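Local coordinates for protein putative exonuclease (Eubacterium rectale, PDB 3L0A) that binds a zinc ion through four cysteines and is probably a hydrolase, perhaps an exonuclease, of the PDDEXK-like clan, at residues 84-87 with 91-94. Sequence-based numbering, arbitrary orientation. Where two conformers were deposited one is given.
Sequences KGEL and FKQA
Glu86 and Lys92 form a salt bridge at the solvent-exposed border of the contact, with Lys92 NZ 3.3 Å from Glu86 OE2; as a hydrogen bond it is weak. The carboxylate reaches the ammonium group on a chain that runs extended beyond CG, and the lysine, straight as far as CE, turns its NZ aside at the last torsion (chi4 -94°). Glu86 has a second modelled conformer, so the bridge is somewhat doubtful. On its way to the carboxylate the lysine chain runs past the backbone carbonyl of Leu87, with CE 3.4 Å and CD 3.5 Å from Leu87 O, while its CG lies 4.0 Å from Leu87 CB. The contact joins the end of the loop that follows helix 70-76 to the first turns of helix 89-102, a local loop-to-helix junction in the PDDEXK-like domain, away from the four-cysteine zinc site. The rest of the contact is apolar: Leu87 CD2 meets Phe91 CB at 3.6 Å and also lies 4.2 Å from Phe91 CG, oblique to the ring, the two side chains crossing at about a right angle. The phenyl group continues past the leucine and is buried against Leu57 and Val58 of helix 54-67 and Ile80. Leu87 leans on Tyr61 of the same helix and on Ile80 and Phe81. Farther back in the loop, Thr82 OG1 accepts weak hydrogen bonds from the backbone N atoms of Lys84, Gly85 and Glu86.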
loop_
_atom_site.group_PDB
_atom_site.type_symbol
_atom_site.label_atom_id
_atom_site.label_comp_id
_atom_site.label_asym_id
_atom_site.label_seq_id
_atom_site.Cartn_x
_atom_site.Cartn_y
_atom_site.Cartn_z
ATOM N N LYS A 84 4.118 17.954 22.634
ATOM C CA LYS A 84 5.060 17.847 23.740
ATOM C C LYS A 84 6.291 18.731 23.527
ATOM O O LYS A 84 7.030 18.971 24.480
ATOM C CB LYS A 84 5.472 16.389 23.976
ATOM N N GLY A 85 6.498 19.217 22.292
ATOM C CA GLY A 85 7.594 20.151 21.947
ATOM C C GLY A 85 8.627 19.669 20.919
ATOM O O GLY A 85 9.384 20.484 20.353
ATOM N N GLU A 86 8.664 18.357 20.663
ATOM C CA GLU A 86 9.685 17.766 19.786
ATOM C C GLU A 86 9.255 17.760 18.319
ATOM O O GLU A 86 8.063 17.696 18.009
ATOM C CB GLU A 86 10.037 16.340 20.242
ATOM C CG GLU A 86 11.100 16.262 21.351
ATOM C CD GLU A 86 11.639 14.853 21.537
ATOM O OE1 GLU A 86 10.829 13.986 21.926
ATOM O OE2 GLU A 86 12.848 14.601 21.298
ATOM N N LEU A 87 10.237 17.843 17.425
ATOM C CA LEU A 87 10.015 17.768 15.972
ATOM C C LEU A 87 9.392 16.422 15.665
ATOM O O LEU A 87 9.810 15.370 16.182
ATOM C CB LEU A 87 11.322 17.906 15.160
ATOM C CG LEU A 87 11.824 19.277 14.716
ATOM C CD1 LEU A 87 13.241 19.248 14.107
ATOM C CD2 LEU A 87 10.866 19.848 13.751
ATOM N N PHE A 91 10.429 15.368 10.207
ATOM C CA PHE A 91 11.407 16.454 10.298
ATOM C C PHE A 91 12.709 16.047 10.985
ATOM O O PHE A 91 13.761 16.486 10.564
ATOM C CB PHE A 91 10.767 17.682 10.909
ATOM C CG PHE A 91 9.538 18.070 10.190
ATOM C CD1 PHE A 91 9.614 18.869 9.076
ATOM C CD2 PHE A 91 8.326 17.521 10.547
ATOM C CE1 PHE A 91 8.506 19.175 8.367
ATOM C CE2 PHE A 91 7.174 17.827 9.837
ATOM C CZ PHE A 91 7.246 18.643 8.759
ATOM N N LYS A 92 12.654 15.169 11.981
ATOM C CA LYS A 92 13.881 14.577 12.488
ATOM C C LYS A 92 14.586 13.821 11.349
ATOM O O LYS A 92 15.820 13.836 11.272
ATOM C CB LYS A 92 13.613 13.675 13.705
ATOM C CG LYS A 92 13.197 14.404 15.021
ATOM C CD LYS A 92 12.634 13.385 16.058
ATOM C CE LYS A 92 12.555 13.869 17.538
ATOM N NZ LYS A 92 13.786 13.472 18.361
ATOM N N GLN A 93 13.841 13.168 10.458
ATOM C CA GLN A 93 14.459 12.608 9.252
ATOM C C GLN A 93 14.988 13.684 8.277
ATOM O O GLN A 93 16.077 13.527 7.726
ATOM C CB GLN A 93 13.481 11.727 8.498
ATOM C CG GLN A 93 14.090 11.102 7.217
ATOM C CD GLN A 93 13.054 10.256 6.492
ATOM O OE1 GLN A 93 11.998 10.740 6.056
ATOM N NE2 GLN A 93 13.340 8.983 6.384
ATOM N N ALA A 94 14.209 14.751 8.026
ATOM C CA ALA A 94 14.757 15.886 7.253
ATOM C C ALA A 94 16.163 16.272 7.717
ATOM O O ALA A 94 17.044 16.474 6.896
ATOM C CB ALA A 94 13.857 17.090 7.352
#